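Local coordinates for protein transcriptional regulator, LysR family (PDB 3SZP) that probably binds specific DNA sequences as a LysR-type transcription factor and activates virulence genes in Vibrio cholerae, at residues 160-165 with 260-265. Numbering follows the deposited sequence.
Sequences VKDILV and NPRDIY
V160 and R262 face each other as an antiparallel hydrogen-bonded pair where the two connections that cross between the subdomains of the LysR effector-binding domain, a periplasmic-binding-protein fold, lie side by side. Strand 153-166 runs through from one subdomain sheet into the other, and the chain leading into strand 262-268 returns antiparallel to it. The pair is closed by V160 N to R262 O at 2.9 Å and R262 N to V160 O at 3.1 Å. Beyond it the segments part: K161 and I163 make backbone hydrogen bonds with D238 and M236, respectively.

On the face that carries both side chains, V160 CG2 lies over one face of the R262 guanidinium, off toward its rim, 3.6 Å from NH2. The other methyl, CG1, meets I264 CD1 at 3.8 Å, and M105 of helix 102-116 touches both residues.

R262 runs out extended, then bends at chi3 (-67°), which brings the side of its guanidinium against the carboxylate of D162. The two planes are inclined by only 28°, and the grip is two-pronged, one nitrogen to each oxygen, fixing the rotation of both groups. NH2 reaches D162 OD1 almost straight (176°), while NE donates to the syn lone pair of D162 OD2 at 2.6 Å, with OD2 tilted from the guanidinium plane. L194 and P237 pack against this ion pair. Where the segments diverge, two waters link D162 to loop residue N260: one donates to D162 OD2 and N260 O, each at 2.7 Å; the other accepts from D162 N at 2.8 Å and donates weakly to N260 O.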
ATOM      1  N   VAL A 160      26.809   9.962  32.359  1.00 36.80           N
ATOM      2  CA  VAL A 160      27.751  10.105  31.264  1.00 37.34           C
ATOM      3  C   VAL A 160      27.998  11.564  31.006  1.00 38.46           C
ATOM      4  O   VAL A 160      27.113  12.400  31.180  1.00 39.17           O
ATOM      5  CB  VAL A 160      27.281   9.388  29.955  1.00 37.87           C
ATOM      6  CG1 VAL A 160      27.245   7.884  30.155  1.00 36.78           C
ATOM      7  CG2 VAL A 160      25.920   9.910  29.495  1.00 38.66           C
ATOM      8  N   LYS A 161      29.229  11.861  30.621  1.00 42.69           N
ATOM      9  CA  LYS A 161      29.631  13.191  30.216  1.00 41.60           C
ATOM     10  C   LYS A 161      29.846  13.136  28.714  1.00 40.06           C
ATOM     11  O   LYS A 161      30.661  12.351  28.222  1.00 40.22           O
ATOM     12  CB  LYS A 161      30.924  13.593  30.939  1.00 43.27           C
ATOM     13  CG  LYS A 161      31.566  14.872  30.414  1.00 42.42           C
ATOM     14  CD  LYS A 161      32.505  15.514  31.442  1.00 44.49           C
ATOM     15  CE  LYS A 161      33.955  15.050  31.297  1.00 45.55           C
ATOM     16  NZ  LYS A 161      34.627  15.659  30.105  1.00 43.98           N
ATOM     17  N   ASP A 162      29.103  13.958  27.984  1.00 30.57           N
ATOM     18  CA  ASP A 162      29.208  13.990  26.536  1.00 29.49           C
ATOM     19  C   ASP A 162      30.235  15.026  26.145  1.00 29.82           C
ATOM     20  O   ASP A 162      30.189  16.165  26.610  1.00 30.30           O
ATOM     21  CB  ASP A 162      27.852  14.337  25.908  1.00 28.41           C
ATOM     22  CG  ASP A 162      26.775  13.322  26.253  1.00 28.27           C
ATOM     23  OD1 ASP A 162      27.053  12.101  26.231  1.00 28.43           O
ATOM     24  OD2 ASP A 162      25.656  13.749  26.577  1.00 28.31           O
ATOM     25  N   ILE A 163      31.169  14.636  25.290  1.00 26.40           N
ATOM     26  CA  ILE A 163      32.236  15.550  24.896  1.00 27.02           C
ATOM     27  C   ILE A 163      32.421  15.604  23.373  1.00 26.29           C
ATOM     28  O   ILE A 163      32.001  14.697  22.665  1.00 25.43           O
ATOM     29  CB  ILE A 163      33.566  15.172  25.574  1.00 28.51           C
ATOM     30  CG1 ILE A 163      34.073  13.842  25.033  1.00 28.82           C
ATOM     31  CG2 ILE A 163      33.396  15.085  27.107  1.00 29.16           C
ATOM     32  CD1 ILE A 163      35.573  13.591  25.348  1.00 30.04           C
ATOM     33  N   LEU A 164      33.066  16.660  22.885  1.00 28.14           N
ATOM     34  CA  LEU A 164      33.286  16.824  21.453  1.00 27.60           C
ATOM     35  C   LEU A 164      34.650  16.277  21.052  1.00 28.82           C
ATOM     36  O   LEU A 164      35.655  16.535  21.725  1.00 30.66           O
ATOM     37  CB  LEU A 164      33.165  18.293  21.063  1.00 28.13           C
ATOM     38  CG  LEU A 164      31.802  18.904  21.391  1.00 27.91           C
ATOM     39  CD1 LEU A 164      31.927  20.379  21.811  1.00 29.65           C
ATOM     40  CD2 LEU A 164      30.836  18.739  20.222  1.00 27.29           C
ATOM     41  N   VAL A 165      34.679  15.520  19.955  1.00 28.08           N
ATOM     42  CA  VAL A 165      35.915  14.919  19.481  1.00 28.55           C
ATOM     43  C   VAL A 165      36.011  14.894  17.970  1.00 27.34           C
ATOM     44  O   VAL A 165      34.984  14.851  17.268  1.00 26.18           O
ATOM     45  CB  VAL A 165      36.097  13.470  20.010  1.00 28.82           C
ATOM     46  CG1 VAL A 165      36.368  13.476  21.521  1.00 30.79           C
ATOM     47  CG2 VAL A 165      34.894  12.590  19.644  1.00 27.37           C
ATOM     48  N   ASN A 260      25.090  19.017  29.142  1.00 41.72           N
ATOM     49  CA  ASN A 260      24.436  18.566  30.358  1.00 42.02           C
ATOM     50  C   ASN A 260      24.773  17.097  30.640  1.00 42.16           C
ATOM     51  O   ASN A 260      24.622  16.247  29.766  1.00 41.05           O
ATOM     52  CB  ASN A 260      22.920  18.756  30.215  1.00 41.83           C
ATOM     53  CG  ASN A 260      22.212  18.821  31.547  1.00 44.17           C
ATOM     54  OD1 ASN A 260      22.772  19.291  32.538  1.00 45.78           O
ATOM     55  ND2 ASN A 260      20.967  18.339  31.585  1.00 44.74           N
ATOM     56  N   PRO A 261      25.245  16.792  31.860  1.00 39.44           N
ATOM     57  CA  PRO A 261      25.479  15.385  32.216  1.00 40.24           C
ATOM     58  C   PRO A 261      24.166  14.623  32.167  1.00 39.35           C
ATOM     59  O   PRO A 261      23.123  15.196  32.455  1.00 37.69           O
ATOM     60  CB  PRO A 261      25.986  15.461  33.659  1.00 40.52           C
ATOM     61  CG  PRO A 261      26.460  16.864  33.839  1.00 41.09           C
ATOM     62  CD  PRO A 261      25.584  17.710  32.964  1.00 40.64           C
ATOM     63  N   ARG A 262      24.207  13.358  31.777  1.00 31.28           N
ATOM     64  CA  ARG A 262      22.993  12.569  31.669  1.00 30.21           C
ATOM     65  C   ARG A 262      23.058  11.360  32.619  1.00 31.28           C
ATOM     66  O   ARG A 262      24.045  10.617  32.649  1.00 32.56           O
ATOM     67  CB  ARG A 262      22.744  12.144  30.212  1.00 29.57           C
ATOM     68  CG  ARG A 262      22.522  13.329  29.248  1.00 28.02           C
ATOM     69  CD  ARG A 262      22.351  12.873  27.792  1.00 27.18           C
ATOM     70  NE  ARG A 262      23.569  12.287  27.225  1.00 30.64           N
ATOM     71  CZ  ARG A 262      23.621  11.095  26.628  1.00 31.31           C
ATOM     72  NH1 ARG A 262      22.529  10.351  26.514  1.00 27.52           N
ATOM     73  NH2 ARG A 262      24.761  10.651  26.133  1.00 34.73           N
ATOM     74  N   ASP A 263      22.001  11.191  33.405  1.00 36.64           N
ATOM     75  CA  ASP A 263      21.963  10.166  34.428  1.00 37.42           C
ATOM     76  C   ASP A 263      21.482   8.836  33.884  1.00 36.29           C
ATOM     77  O   ASP A 263      20.621   8.776  32.995  1.00 33.55           O
ATOM     78  CB  ASP A 263      21.047  10.599  35.564  1.00 36.73           C
ATOM     79  CG  ASP A 263      21.526  11.851  36.248  1.00 37.13           C
ATOM     80  OD1 ASP A 263      22.757  12.003  36.417  1.00 38.21           O
ATOM     81  OD2 ASP A 263      20.668  12.689  36.606  1.00 35.92           O
ATOM     82  N   ILE A 264      22.038   7.770  34.435  1.00 35.12           N
ATOM     83  CA  ILE A 264      21.595   6.421  34.130  1.00 32.39           C
ATOM     84  C   ILE A 264      20.828   5.854  35.311  1.00 31.33           C
ATOM     85  O   ILE A 264      21.361   5.783  36.418  1.00 34.03           O
ATOM     86  CB  ILE A 264      22.791   5.531  33.807  1.00 31.69           C
ATOM     87  CG1 ILE A 264      23.531   6.108  32.600  1.00 31.49           C
ATOM     88  CG2 ILE A 264      22.319   4.103  33.514  1.00 26.08           C
ATOM     89  CD1 ILE A 264      25.006   6.199  32.793  1.00 31.84           C
ATOM     90  N   TYR A 265      19.575   5.480  35.079  1.00 34.01           N
ATOM     91  CA  TYR A 265      18.730   4.937  36.125  1.00 33.79           C
ATOM     92  C   TYR A 265      18.384   3.468  35.905  1.00 31.45           C
ATOM     93  O   TYR A 265      18.260   3.010  34.763  1.00 28.52           O
ATOM     94  CB  TYR A 265      17.411   5.708  36.222  1.00 32.89           C
ATOM     95  CG  TYR A 265      17.527   7.123  36.729  1.00 34.99           C
ATOM     96  CD1 TYR A 265      17.539   7.398  38.089  1.00 36.95           C
ATOM     97  CD2 TYR A 265      17.609   8.184  35.844  1.00 34.64           C
ATOM     98  CE1 TYR A 265      17.634   8.700  38.551  1.00 38.05           C
ATOM     99  CE2 TYR A 265      17.717   9.492  36.295  1.00 36.13           C
ATOM    100  CZ  TYR A 265      17.729   9.739  37.644  1.00 37.60           C
ATOM    101  OH  TYR A 265      17.811  11.034  38.075  1.00 38.16           O
TER
HETATM  102  O   HOH W   1      24.604  16.159  27.024  1.00 41.09           O
HETATM  103  O   HOH W   2      27.375  15.740  29.349  1.00 46.04           O